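Local coordinates for protein Exo-beta-1,3-glucanase (PDB 4PEY) that hydrolyses laminarin and laminarioligosaccharides as an exo-beta-1,3-glucanase of glycoside hydrolase family 55, releasing glucose and laminaribiose, at residues E214-P223 against P237-S247; I275-L285 against Q296-T305. The protein carries 1 engineered substitution. All coordinates share one frame; numbering follows the deposited sequence.

Interaction 1 (E214-P223 against P237-S247)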
ATOM      1  N   GLU A 214     -20.626   5.189   0.241  1.00 13.98           N
ATOM      2  CA  GLU A 214     -20.905   6.256  -0.719  1.00 15.04           C
ATOM      3  C   GLU A 214     -19.743   7.248  -0.855  1.00 13.84           C
ATOM      4  O   GLU A 214     -19.439   7.714  -1.959  1.00 13.59           O
ATOM      5  CB  GLU A 214     -22.183   6.992  -0.311  1.00 17.93           C
ATOM      6  CG  GLU A 214     -22.583   8.141  -1.231  1.00 21.28           C
ATOM      7  CD  GLU A 214     -23.269   7.676  -2.507  1.00 24.79           C
ATOM      8  OE1 GLU A 214     -23.545   6.465  -2.631  1.00 25.75           O
ATOM      9  OE2 GLU A 214     -23.541   8.532  -3.383  1.00 26.93           O
ATOM     10  N   THR A 215     -19.096   7.564   0.263  1.00 14.32           N
ATOM     11  CA  THR A 215     -17.960   8.482   0.262  1.00 13.64           C
ATOM     12  C   THR A 215     -16.807   7.961   1.114  1.00 14.13           C
ATOM     13  O   THR A 215     -16.989   7.078   1.959  1.00 15.05           O
ATOM     14  CB  THR A 215     -18.343   9.886   0.791  1.00 15.72           C
ATOM     15  OG1 THR A 215     -18.768   9.794   2.160  1.00 18.44           O
ATOM     16  CG2 THR A 215     -19.449  10.506  -0.053  1.00 14.26           C
ATOM     17  N   THR A 216     -15.625   8.528   0.892  1.00 13.83           N
ATOM     18  CA  THR A 216     -14.472   8.303   1.756  1.00 13.19           C
ATOM     19  C   THR A 216     -14.416   9.449   2.773  1.00 12.21           C
ATOM     20  O   THR A 216     -14.421  10.611   2.373  1.00 13.95           O
ATOM     21  CB  THR A 216     -13.171   8.235   0.942  1.00 13.09           C
ATOM     22  OG1 THR A 216     -13.334   7.324  -0.160  1.00 12.51           O
ATOM     23  CG2 THR A 216     -12.004   7.783   1.820  1.00 12.84           C
ATOM     24  N   PRO A 217     -14.385   9.132   4.087  1.00 12.79           N
ATOM     25  CA  PRO A 217     -14.510  10.182   5.112  1.00 14.73           C
ATOM     26  C   PRO A 217     -13.544  11.341   4.897  1.00 14.19           C
ATOM     27  O   PRO A 217     -13.934  12.515   4.936  1.00 15.40           O
ATOM     28  CB  PRO A 217     -14.195   9.442   6.416  1.00 16.91           C
ATOM     29  CG  PRO A 217     -14.569   8.032   6.147  1.00 18.81           C
ATOM     30  CD  PRO A 217     -14.335   7.781   4.677  1.00 14.90           C
ATOM     31  N   VAL A 218     -12.277  11.000   4.704  1.00 13.84           N
ATOM     32  CA  VAL A 218     -11.218  11.957   4.382  0.53 14.26           C
ATOM     33  C   VAL A 218     -10.279  11.304   3.378  1.00 13.03           C
ATOM     34  O   VAL A 218      -9.942  10.130   3.553  1.00 14.08           O
ATOM     35  CB  VAL A 218     -10.383  12.366   5.630  0.53 15.59           C
ATOM     36  CG1 VAL A 218      -9.455  13.528   5.303  0.53 16.64           C
ATOM     37  CG2 VAL A 218     -11.271  12.683   6.833  0.53 15.87           C
ATOM     38  N   SER A 219      -9.844  12.030   2.353  1.00 13.10           N
ATOM     39  CA  SER A 219      -8.758  11.540   1.521  1.00 12.71           C
ATOM     40  C   SER A 219      -7.967  12.724   0.997  1.00 12.73           C
ATOM     41  O   SER A 219      -8.470  13.852   0.922  1.00 14.77           O
ATOM     42  CB  SER A 219      -9.265  10.664   0.366  1.00 14.00           C
ATOM     43  OG  SER A 219     -10.111  11.383  -0.515  1.00 14.36           O
ATOM     44  N   ARG A 220      -6.710  12.473   0.676  1.00 11.89           N
ATOM     45  CA  ARG A 220      -5.864  13.508   0.111  1.00 13.06           C
ATOM     46  C   ARG A 220      -4.971  12.833  -0.904  1.00 12.31           C
ATOM     47  O   ARG A 220      -4.188  11.966  -0.541  1.00 14.39           O
ATOM     48  CB  ARG A 220      -5.042  14.205   1.189  1.00 13.84           C
ATOM     49  CG  ARG A 220      -4.219  15.376   0.660  1.00 13.34           C
ATOM     50  CD  ARG A 220      -3.556  16.123   1.812  1.00 13.98           C
ATOM     51  NE  ARG A 220      -2.624  15.270   2.550  1.00 11.62           N
ATOM     52  CZ  ARG A 220      -2.247  15.487   3.813  1.00 10.81           C
ATOM     53  NH1 ARG A 220      -2.720  16.533   4.487  1.00 13.07           N
ATOM     54  NH2 ARG A 220      -1.396  14.655   4.407  1.00 12.52           N
ATOM     55  N   GLU A 221      -5.102  13.196  -2.175  1.00 13.05           N
ATOM     56  CA  GLU A 221      -4.387  12.440  -3.192  1.00 12.47           C
ATOM     57  C   GLU A 221      -2.872  12.574  -3.032  1.00 12.05           C
ATOM     58  O   GLU A 221      -2.345  13.610  -2.586  1.00 13.32           O
ATOM     59  CB  GLU A 221      -4.826  12.851  -4.600  1.00 12.08           C
ATOM     60  CG  GLU A 221      -6.326  12.688  -4.855  1.00 12.39           C
ATOM     61  CD  GLU A 221      -6.875  11.300  -4.489  1.00 13.01           C
ATOM     62  OE1 GLU A 221      -6.139  10.291  -4.573  1.00 13.90           O
ATOM     63  OE2 GLU A 221      -8.069  11.225  -4.118  1.00 12.70           O
ATOM     64  N   LYS A 222      -2.183  11.492  -3.370  1.00 11.05           N
ATOM     65  CA  LYS A 222      -0.731  11.422  -3.239  1.00 11.29           C
ATOM     66  C   LYS A 222      -0.025  12.464  -4.107  1.00 12.41           C
ATOM     67  O   LYS A 222      -0.384  12.648  -5.271  1.00 12.55           O
ATOM     68  CB  LYS A 222      -0.254  10.020  -3.615  1.00 12.84           C
ATOM     69  CG  LYS A 222       1.210   9.777  -3.330  1.00 13.61           C
ATOM     70  CD  LYS A 222       1.657   8.422  -3.867  1.00 13.93           C
ATOM     71  CE  LYS A 222       1.751   8.440  -5.382  1.00 15.88           C
ATOM     72  NZ  LYS A 222       2.843   9.326  -5.935  1.00 17.64           N
ATOM     73  N   PRO A 223       0.977  13.164  -3.542  1.00 11.82           N
ATOM     74  CA  PRO A 223       1.755  14.089  -4.373  1.00 12.28           C
ATOM     75  C   PRO A 223       2.470  13.360  -5.509  1.00 11.94           C
ATOM     76  O   PRO A 223       2.808  12.176  -5.372  1.00 12.19           O
ATOM     77  CB  PRO A 223       2.765  14.690  -3.384  1.00 13.20           C
ATOM     78  CG  PRO A 223       2.081  14.573  -2.038  1.00 13.93           C
ATOM     79  CD  PRO A 223       1.339  13.260  -2.115  1.00 12.93           C
ATOM     80  N   PRO A 237      -1.910  17.730  -3.941  1.00 13.26           N
ATOM     81  CA  PRO A 237      -3.374  17.855  -3.869  1.00 13.22           C
ATOM     82  C   PRO A 237      -3.872  18.286  -2.493  1.00 15.60           C
ATOM     83  O   PRO A 237      -3.306  17.888  -1.471  1.00 16.49           O
ATOM     84  CB  PRO A 237      -3.859  16.439  -4.200  1.00 14.71           C
ATOM     85  CG  PRO A 237      -2.772  15.887  -5.074  1.00 14.84           C
ATOM     86  CD  PRO A 237      -1.493  16.428  -4.492  1.00 15.51           C
ATOM     87  N   ALA A 238      -4.924  19.101  -2.483  1.00 17.08           N
ATOM     88  CA  ALA A 238      -5.603  19.484  -1.252  1.00 18.53           C
ATOM     89  C   ALA A 238      -6.490  18.334  -0.771  1.00 16.87           C
ATOM     90  O   ALA A 238      -6.911  17.491  -1.570  1.00 17.67           O
ATOM     91  CB  ALA A 238      -6.435  20.728  -1.471  1.00 21.60           C
ATOM     92  N   LYS A 239      -6.791  18.303   0.522  1.00 15.95           N
ATOM     93  CA  LYS A 239      -7.605  17.208   1.044  1.00 15.34           C
ATOM     94  C   LYS A 239      -9.071  17.382   0.667  1.00 15.19           C
ATOM     95  O   LYS A 239      -9.551  18.498   0.438  1.00 17.46           O
ATOM     96  CB  LYS A 239      -7.449  17.073   2.565  1.00 20.26           C
ATOM     97  CG  LYS A 239      -8.387  17.885   3.424  1.00 24.08           C
ATOM     98  CD  LYS A 239      -8.220  17.482   4.903  1.00 26.32           C
ATOM     99  CE  LYS A 239      -9.225  18.194   5.800  1.00 30.87           C
ATOM    100  NZ  LYS A 239      -9.038  19.667   5.777  1.00 34.29           N
ATOM    101  N   ARG A 240      -9.756  16.249   0.575  1.00 15.42           N
ATOM    102  CA  ARG A 240     -11.195  16.194   0.356  1.00 13.95           C
ATOM    103  C   ARG A 240     -11.868  15.529   1.550  1.00 13.90           C
ATOM    104  O   ARG A 240     -11.358  14.552   2.086  1.00 18.57           O
ATOM    105  CB  ARG A 240     -11.521  15.411  -0.918  1.00 15.13           C
ATOM    106  CG  ARG A 240     -11.081  16.071  -2.196  1.00 16.11           C
ATOM    107  CD  ARG A 240     -11.729  15.382  -3.384  1.00 18.71           C
ATOM    108  NE  ARG A 240     -11.045  14.153  -3.784  1.00 16.91           N
ATOM    109  CZ  ARG A 240     -11.523  13.306  -4.690  1.00 15.00           C
ATOM    110  NH1 ARG A 240     -12.710  13.535  -5.251  1.00 16.35           N
ATOM    111  NH2 ARG A 240     -10.835  12.219  -5.020  1.00 14.48           N
ATOM    112  N   THR A 241     -13.006  16.053   1.979  1.00 15.72           N
ATOM    113  CA  THR A 241     -13.796  15.361   2.993  1.00 17.09           C
ATOM    114  C   THR A 241     -15.046  14.801   2.328  1.00 17.26           C
ATOM    115  O   THR A 241     -15.605  15.427   1.425  1.00 18.12           O
ATOM    116  CB  THR A 241     -14.173  16.286   4.160  1.00 20.36           C
ATOM    117  OG1 THR A 241     -14.960  17.371   3.666  1.00 25.24           O
ATOM    118  CG2 THR A 241     -12.927  16.851   4.800  1.00 19.47           C
ATOM    119  N   ASN A 242     -15.461  13.611   2.758  1.00 16.48           N
ATOM    120  CA  ASN A 242     -16.569  12.907   2.120  1.00 15.02           C
ATOM    121  C   ASN A 242     -16.372  12.854   0.607  1.00 15.81           C
ATOM    122  O   ASN A 242     -17.249  13.236  -0.172  1.00 16.80           O
ATOM    123  CB  ASN A 242     -17.896  13.570   2.479  1.00 17.85           C
ATOM    124  CG  ASN A 242     -18.183  13.497   3.960  1.00 24.22           C
ATOM    125  OD1 ASN A 242     -17.959  12.463   4.593  1.00 26.73           O
ATOM    126  ND2 ASN A 242     -18.655  14.593   4.527  1.00 27.10           N
ATOM    127  N   ALA A 243     -15.188  12.389   0.218  1.00 14.37           N
ATOM    128  CA  ALA A 243     -14.772  12.345  -1.174  1.00 13.10           C
ATOM    129  C   ALA A 243     -15.574  11.324  -1.974  1.00 13.46           C
ATOM    130  O   ALA A 243     -15.932  10.259  -1.468  1.00 13.26           O
ATOM    131  CB  ALA A 243     -13.289  12.025  -1.257  1.00 13.85           C
ATOM    132  N   ARG A 244     -15.833  11.656  -3.235  1.00 13.40           N
ATOM    133  CA  ARG A 244     -16.467  10.730  -4.159  1.00 12.46           C
ATOM    134  C   ARG A 244     -16.049  11.089  -5.575  1.00 12.74           C
ATOM    135  O   ARG A 244     -16.022  12.269  -5.937  1.00 14.26           O
ATOM    136  CB  ARG A 244     -17.991  10.759  -4.010  1.00 14.51           C
ATOM    137  CG  ARG A 244     -18.731   9.783  -4.926  1.00 13.47           C
ATOM    138  CD  ARG A 244     -20.222   9.698  -4.583  1.00 14.90           C
ATOM    139  NE  ARG A 244     -20.947   8.882  -5.556  1.00 16.44           N
ATOM    140  CZ  ARG A 244     -21.026   7.555  -5.515  1.00 15.64           C
ATOM    141  NH1 ARG A 244     -20.446   6.882  -4.529  1.00 15.39           N
ATOM    142  NH2 ARG A 244     -21.698   6.901  -6.461  1.00 16.74           N
ATOM    143  N   GLY A 245     -15.711  10.070  -6.367  1.00 13.69           N
ATOM    144  CA  GLY A 245     -15.246  10.287  -7.728  1.00 12.11           C
ATOM    145  C   GLY A 245     -13.837  10.845  -7.776  1.00 12.78           C
ATOM    146  O   GLY A 245     -13.203  11.044  -6.740  1.00 13.99           O
ATOM    147  N   THR A 246     -13.348  11.107  -8.985  1.00 12.98           N
ATOM    148  CA  THR A 246     -11.972  11.543  -9.153  1.00 13.03           C
ATOM    149  C   THR A 246     -11.783  13.008  -8.759  1.00 14.01           C
ATOM    150  O   THR A 246     -12.731  13.806  -8.759  1.00 14.65           O
ATOM    151  CB  THR A 246     -11.493  11.364 -10.603  1.00 13.21           C
ATOM    152  OG1 THR A 246     -12.231  12.243 -11.461  1.00 15.80           O
ATOM    153  CG2 THR A 246     -11.668   9.914 -11.059  1.00 13.84           C
ATOM    154  N   SER A 247     -10.537  13.355  -8.452  1.00 13.59           N
ATOM    155  CA  SER A 247     -10.184  14.717  -8.075  1.00 15.67           C
ATOM    156  C   SER A 247     -10.003  15.623  -9.294  1.00 15.62           C
ATOM    157  O   SER A 247     -10.065  16.856  -9.182  1.00 19.75           O
ATOM    158  CB  SER A 247      -8.895  14.715  -7.251  1.00 15.10           C
ATOM    159  OG  SER A 247      -7.783  14.350  -8.057  1.00 15.52           O
TER
HETATM  160  O   HOH W   1     -17.727   9.957   4.532  1.00 32.10           O
HETATM  161  O   HOH W   2      -8.894  13.043  -2.333  1.00 15.39           O
HETATM  162  O   HOH W   3      -7.250  15.095  -2.673  1.00 16.10           O
HETATM  163  O   HOH W   4      -1.253  15.781  -1.202  1.00 18.08           O
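The carboxylate of E214 lies flat over one face of the R244 guanidinium, the two planes 9° apart, with OE2 of E214 3.4 Å from NE of R244. No N-H points at that oxygen, so this salt bridge rests on charge alone. At the edge of this guanidinium the backbone O of E214 takes a bond from NH1 of R244 (2.9 Å) on a lone pair, in the carbonyl plane. R244 gets there with an extended chain, its CG anti to the backbone N (chi1 -178°).

The guanidinium of R240 is packed on both faces, by CB of A243 and by CA of S247. At its edge NH2 meets OE2 of E221 at 3.1 Å, on the anti side and tilted out of the carboxylate plane, the two planes 61° apart; R178 is a second cationic partner of E221. NH1 and NH2 also grip the O of G245 end-on, and a water joins NE to OE2 of E221 and to OG of S219, itself hydrogen-bonded to D179.

The backbones run as an antiparallel ladder from T216-A243 to S219-R240, with a G1 beta bulge where N242 and A243 both face T216. Strand 210-220 also pairs parallel with 191-198, so this antiparallel return ends the parallel coils of the first beta-helix, as in the two-helix GH55 fold. N of R240 reaches O of S219 at 2.7 Å; farther along, CG of P237 lies 3.7 Å from CB of E221.

Interaction 2 (I275-L285 against Q296-T305)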
ATOM      1  N   ILE A 275      20.354  14.268   4.770  1.00 16.95           N
ATOM      2  CA  ILE A 275      18.912  14.272   4.558  1.00 15.80           C
ATOM      3  C   ILE A 275      18.216  15.076   5.663  1.00 16.80           C
ATOM      4  O   ILE A 275      17.330  15.904   5.393  1.00 15.73           O
ATOM      5  CB  ILE A 275      18.358  12.831   4.516  1.00 15.27           C
ATOM      6  CG1 ILE A 275      18.835  12.120   3.243  1.00 16.26           C
ATOM      7  CG2 ILE A 275      16.833  12.829   4.597  1.00 15.95           C
ATOM      8  CD1 ILE A 275      18.700  10.611   3.298  1.00 17.66           C
ATOM      9  N   ASN A 276      18.639  14.858   6.905  1.00 15.90           N
ATOM     10  CA  ASN A 276      18.033  15.566   8.024  1.00 15.93           C
ATOM     11  C   ASN A 276      18.330  17.060   7.999  1.00 17.13           C
ATOM     12  O   ASN A 276      17.455  17.876   8.310  1.00 17.46           O
ATOM     13  CB  ASN A 276      18.486  14.950   9.347  1.00 15.81           C
ATOM     14  CG  ASN A 276      17.848  13.591   9.594  1.00 16.11           C
ATOM     15  OD1 ASN A 276      16.874  13.218   8.928  1.00 15.54           O
ATOM     16  ND2 ASN A 276      18.387  12.847  10.547  1.00 18.18           N
ATOM     17  N   ALA A 277      19.555  17.414   7.616  1.00 17.55           N
ATOM     18  CA  ALA A 277      19.936  18.818   7.468  1.00 18.82           C
ATOM     19  C   ALA A 277      19.077  19.506   6.409  1.00 18.46           C
ATOM     20  O   ALA A 277      18.688  20.662   6.572  1.00 19.16           O
ATOM     21  CB  ALA A 277      21.410  18.937   7.114  1.00 19.93           C
ATOM     22  N   ALA A 278      18.780  18.789   5.327  1.00 17.28           N
ATOM     23  CA  ALA A 278      17.955  19.338   4.255  1.00 16.54           C
ATOM     24  C   ALA A 278      16.574  19.734   4.773  1.00 16.40           C
ATOM     25  O   ALA A 278      16.085  20.828   4.488  1.00 16.82           O
ATOM     26  CB  ALA A 278      17.826  18.337   3.108  1.00 16.71           C
ATOM     27  N   VAL A 279      15.951  18.848   5.547  1.00 17.21           N
ATOM     28  CA  VAL A 279      14.625  19.128   6.085  1.00 16.55           C
ATOM     29  C   VAL A 279      14.690  20.288   7.080  1.00 17.74           C
ATOM     30  O   VAL A 279      13.838  21.185   7.059  1.00 18.03           O
ATOM     31  CB  VAL A 279      14.016  17.884   6.757  1.00 16.43           C
ATOM     32  CG1 VAL A 279      12.664  18.220   7.366  1.00 18.14           C
ATOM     33  CG2 VAL A 279      13.875  16.762   5.735  1.00 16.92           C
ATOM     34  N   ASP A 280      15.714  20.291   7.931  1.00 20.62           N
ATOM     35  CA  ASP A 280      15.868  21.377   8.888  0.52 22.72           C
ATOM     36  C   ASP A 280      16.040  22.723   8.181  1.00 22.50           C
ATOM     37  O   ASP A 280      15.574  23.746   8.683  1.00 25.28           O
ATOM     38  CB  ASP A 280      17.052  21.121   9.816  0.52 26.12           C
ATOM     39  CG  ASP A 280      17.028  22.014  11.040  0.52 29.00           C
ATOM     40  OD1 ASP A 280      15.940  22.183  11.631  0.52 29.67           O
ATOM     41  OD2 ASP A 280      18.090  22.555  11.405  0.52 29.99           O
ATOM     42  N   GLN A 281      16.680  22.710   7.015  1.00 20.68           N
ATOM     43  CA  GLN A 281      16.915  23.930   6.251  1.00 22.26           C
ATOM     44  C   GLN A 281      15.718  24.326   5.388  1.00 20.83           C
ATOM     45  O   GLN A 281      15.755  25.355   4.714  1.00 24.73           O
ATOM     46  CB  GLN A 281      18.172  23.769   5.389  1.00 24.34           C
ATOM     47  CG  GLN A 281      19.447  23.660   6.224  1.00 27.44           C
ATOM     48  CD  GLN A 281      20.669  23.281   5.407  1.00 29.79           C
ATOM     49  OE1 GLN A 281      20.682  23.424   4.184  1.00 31.85           O
ATOM     50  NE2 GLN A 281      21.705  22.794   6.086  1.00 29.25           N
ATOM     51  N   GLY A 282      14.659  23.519   5.410  1.00 18.90           N
ATOM     52  CA  GLY A 282      13.422  23.884   4.739  1.00 18.77           C
ATOM     53  C   GLY A 282      13.140  23.190   3.418  1.00 18.75           C
ATOM     54  O   GLY A 282      12.143  23.496   2.759  1.00 19.08           O
ATOM     55  N   LEU A 283      14.005  22.259   3.025  1.00 16.62           N
ATOM     56  CA  LEU A 283      13.792  21.504   1.787  1.00 15.23           C
ATOM     57  C   LEU A 283      12.875  20.307   1.991  1.00 14.46           C
ATOM     58  O   LEU A 283      12.854  19.695   3.064  1.00 15.61           O
ATOM     59  CB  LEU A 283      15.125  21.024   1.212  1.00 16.03           C
ATOM     60  CG  LEU A 283      16.089  22.134   0.784  1.00 17.71           C
ATOM     61  CD1 LEU A 283      17.420  21.531   0.379  1.00 18.33           C
ATOM     62  CD2 LEU A 283      15.508  22.976  -0.350  1.00 19.90           C
ATOM     63  N   HIS A 284      12.121  19.982   0.949  1.00 13.57           N
ATOM     64  CA  HIS A 284      11.400  18.722   0.890  1.00 14.61           C
ATOM     65  C   HIS A 284      12.362  17.630   0.435  1.00 13.83           C
ATOM     66  O   HIS A 284      13.533  17.907   0.166  1.00 14.63           O
ATOM     67  CB  HIS A 284      10.205  18.847  -0.051  1.00 14.79           C
ATOM     68  CG  HIS A 284       9.266  19.952   0.327  1.00 13.71           C
ATOM     69  ND1 HIS A 284       8.213  19.763   1.197  1.00 14.59           N
ATOM     70  CD2 HIS A 284       9.238  21.259  -0.022  1.00 15.84           C
ATOM     71  CE1 HIS A 284       7.566  20.904   1.352  1.00 15.17           C
ATOM     72  NE2 HIS A 284       8.171  21.830   0.629  1.00 16.08           N
ATOM     73  N   LEU A 285      11.878  16.391   0.371  1.00 13.68           N
ATOM     74  CA  LEU A 285      12.722  15.252   0.004  1.00 14.05           C
ATOM     75  C   LEU A 285      12.172  14.530  -1.215  1.00 13.17           C
ATOM     76  O   LEU A 285      11.006  14.145  -1.232  1.00 13.10           O
ATOM     77  CB  LEU A 285      12.836  14.262   1.171  1.00 13.15           C
ATOM     78  CG  LEU A 285      13.495  14.808   2.445  1.00 13.15           C
ATOM     79  CD1 LEU A 285      13.424  13.777   3.563  1.00 15.15           C
ATOM     80  CD2 LEU A 285      14.944  15.217   2.191  1.00 15.16           C
ATOM     81  N   GLN A 296      21.237   6.420  11.203  1.00 17.36           N
ATOM     82  CA  GLN A 296      20.391   7.092  12.187  1.00 17.37           C
ATOM     83  C   GLN A 296      19.047   7.371  11.524  1.00 16.51           C
ATOM     84  O   GLN A 296      18.955   7.374  10.295  1.00 15.85           O
ATOM     85  CB  GLN A 296      21.033   8.388  12.690  1.00 22.08           C
ATOM     86  CG  GLN A 296      21.191   9.439  11.612  1.00 27.93           C
ATOM     87  CD  GLN A 296      21.840  10.714  12.115  1.00 34.33           C
ATOM     88  OE1 GLN A 296      21.193  11.540  12.760  1.00 37.87           O
ATOM     89  NE2 GLN A 296      23.126  10.880  11.819  1.00 34.65           N
ATOM     90  N   PRO A 297      17.995   7.604  12.328  1.00 15.74           N
ATOM     91  CA  PRO A 297      16.693   7.840  11.691  1.00 14.10           C
ATOM     92  C   PRO A 297      16.651   9.079  10.801  1.00 14.29           C
ATOM     93  O   PRO A 297      17.275  10.098  11.106  1.00 16.60           O
ATOM     94  CB  PRO A 297      15.747   8.026  12.884  1.00 15.24           C
ATOM     95  CG  PRO A 297      16.414   7.313  14.009  1.00 16.89           C
ATOM     96  CD  PRO A 297      17.880   7.503  13.793  1.00 16.85           C
ATOM     97  N   ILE A 298      15.924   8.972   9.695  1.00 13.07           N
ATOM     98  CA  ILE A 298      15.512  10.146   8.948  1.00 12.82           C
ATOM     99  C   ILE A 298      14.435  10.836   9.770  1.00 13.85           C
ATOM    100  O   ILE A 298      13.431  10.217  10.135  1.00 16.30           O
ATOM    101  CB  ILE A 298      14.985   9.776   7.542  1.00 13.88           C
ATOM    102  CG1 ILE A 298      16.127   9.223   6.687  1.00 16.61           C
ATOM    103  CG2 ILE A 298      14.309  10.975   6.876  1.00 16.91           C
ATOM    104  CD1 ILE A 298      15.650   8.440   5.472  1.00 18.93           C
ATOM    105  N   GLU A 299      14.663  12.107  10.086  1.00 14.32           N
ATOM    106  CA  GLU A 299      13.755  12.863  10.937  1.00 14.78           C
ATOM    107  C   GLU A 299      13.064  13.961  10.150  1.00 15.94           C
ATOM    108  O   GLU A 299      13.714  14.842   9.585  1.00 18.46           O
ATOM    109  CB  GLU A 299      14.509  13.460  12.132  1.00 19.57           C
ATOM    110  CG  GLU A 299      15.192  12.399  12.972  1.00 25.44           C
ATOM    111  CD  GLU A 299      15.586  12.887  14.341  1.00 34.95           C
ATOM    112  OE1 GLU A 299      15.433  14.096  14.609  1.00 39.45           O
ATOM    113  OE2 GLU A 299      16.050  12.051  15.147  1.00 37.94           O
ATOM    114  N   ILE A 300      11.738  13.894  10.105  1.00 14.83           N
ATOM    115  CA  ILE A 300      10.943  14.920   9.444  1.00 15.19           C
ATOM    116  C   ILE A 300      10.133  15.656  10.506  1.00 15.12           C
ATOM    117  O   ILE A 300       9.086  15.174  10.943  1.00 16.48           O
ATOM    118  CB  ILE A 300      10.015  14.311   8.374  1.00 15.03           C
ATOM    119  CG1 ILE A 300      10.840  13.548   7.334  1.00 16.25           C
ATOM    120  CG2 ILE A 300       9.166  15.395   7.701  1.00 16.29           C
ATOM    121  CD1 ILE A 300      10.003  12.844   6.298  1.00 17.97           C
ATOM    122  N   ASP A 301      10.643  16.805  10.945  1.00 14.97           N
ATOM    123  CA  ASP A 301      10.021  17.561  12.034  1.00 16.33           C
ATOM    124  C   ASP A 301       9.709  18.992  11.604  1.00 15.21           C
ATOM    125  O   ASP A 301       9.823  19.944  12.387  1.00 18.22           O
ATOM    126  CB  ASP A 301      10.918  17.565  13.276  1.00 17.10           C
ATOM    127  CG  ASP A 301      10.153  17.918  14.537  1.00 19.86           C
ATOM    128  OD1 ASP A 301       8.917  17.731  14.548  1.00 19.35           O
ATOM    129  OD2 ASP A 301      10.777  18.392  15.510  1.00 21.91           O
ATOM    130  N   ARG A 302       9.318  19.129  10.343  1.00 14.36           N
ATOM    131  CA  ARG A 302       8.895  20.406   9.788  1.00 13.70           C
ATOM    132  C   ARG A 302       7.522  20.204   9.165  1.00 13.91           C
ATOM    133  O   ARG A 302       7.334  19.277   8.371  1.00 14.12           O
ATOM    134  CB  ARG A 302       9.887  20.907   8.746  1.00 15.92           C
ATOM    135  CG  ARG A 302       9.632  22.334   8.305  1.00 17.80           C
ATOM    136  CD  ARG A 302      10.514  22.727   7.124  1.00 19.84           C
ATOM    137  NE  ARG A 302       9.906  22.355   5.845  1.00 22.26           N
ATOM    138  CZ  ARG A 302      10.422  21.488   4.980  1.00 21.30           C
ATOM    139  NH1 ARG A 302       9.790  21.232   3.845  1.00 21.88           N
ATOM    140  NH2 ARG A 302      11.576  20.889   5.238  1.00 21.94           N
ATOM    141  N   ALA A 303       6.569  21.055   9.523  1.00 14.77           N
ATOM    142  CA  ALA A 303       5.221  20.956   8.971  1.00 13.97           C
ATOM    143  C   ALA A 303       5.216  21.013   7.439  1.00 13.16           C
ATOM    144  O   ALA A 303       6.023  21.718   6.830  1.00 14.91           O
ATOM    145  CB  ALA A 303       4.342  22.051   9.536  1.00 13.71           C
ATOM    146  N   ASN A 304       4.321  20.228   6.835  1.00 12.15           N
ATOM    147  CA  ASN A 304       4.076  20.240   5.393  1.00 13.46           C
ATOM    148  C   ASN A 304       5.203  19.676   4.533  1.00 12.84           C
ATOM    149  O   ASN A 304       5.189  19.827   3.308  1.00 14.04           O
ATOM    150  CB  ASN A 304       3.731  21.661   4.932  1.00 15.06           C
ATOM    151  CG  ASN A 304       2.309  22.023   5.260  1.00 21.97           C
ATOM    152  OD1 ASN A 304       1.396  21.222   5.035  1.00 22.58           O
ATOM    153  ND2 ASN A 304       2.108  23.209   5.832  1.00 26.56           N
ATOM    154  N   THR A 305       6.159  19.002   5.158  1.00 12.78           N
ATOM    155  CA  THR A 305       7.252  18.404   4.401  1.00 12.54           C
ATOM    156  C   THR A 305       6.748  17.246   3.551  1.00 11.12           C
ATOM    157  O   THR A 305       6.083  16.340   4.065  1.00 13.29           O
ATOM    158  CB  THR A 305       8.376  17.877   5.318  1.00 13.54           C
ATOM    159  OG1 THR A 305       8.868  18.931   6.149  1.00 14.43           O
ATOM    160  CG2 THR A 305       9.530  17.330   4.496  1.00 14.74           C
TER
HETATM  161  O   HOH W   5      15.504  16.874  10.113  1.00 21.45           O
HETATM  162  O   HOH W   6      20.782  14.449  12.015  1.00 34.86           O
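R302 reaches from the loop after strand 298-300 to the C-terminal end of the helix containing 275-280. Its CB touches CG1 of V279 at 4.1 Å; CD passes the O of V279 and CA of G282, and a bend at chi3 (87°) turns the guanidinium toward the carbonyls at the helix end. There NH2 donates twice: to O of V279 (2.9 Å), on a lone pair in the carbonyl plane, and to O of L283 (2.8 Å), from well above that carbonyl's plane. The O of V279 also accepts from N of G282, whose positive phi closes a Schellman motif. OG1 of T305 covers one guanidinium face and O of G282 the opposite one. NH1 sits over a face of the H284 ring, the planes 84° apart; ND1 of H284 is hydrogen-bonded to N of V306.

A lysine in place of R302, with no flat guanidinium to lie between T305 and G282, would probably leave the carbonyl O of V279 or of L283 without its side-chain donor.

N276 mimics a strand edge: OD1 accepts from N of E299 (2.7 Å), above its amide plane, and ND2 donates nearly straight to O of P297. Next to N276, CG2 of I275 meets CG2 of I298 at 3.9 Å. The helix thus runs alongside strand 298-300, axes 7.7 Å apart and 9° from parallel, at the start of the second beta-helix, while I275 also packs on strand 263-266.

From the N terminus, the chain first meets interaction 1, where 237-247 returns antiparallel on 214-223 and closes a loop of 13 mostly strand residues. It then passes through strands 255-259 and 263-266 before interaction 2 closes a second loop, of 10 residues, between 275-285 and 296-305. The two are in series, neither nested nor crossed; the centres of interactions 1 and 2 are 26 Å apart. Interaction 1 joins the last parallel strand of the first series, 210-220, to the antiparallel strand 231-243, and R220, K222 and P223 touch strand 333-335 of the second series, which interaction 2 opens. N364 bridges the two regions, touching R220 of the former and hydrogen-bonding N304 of the latter.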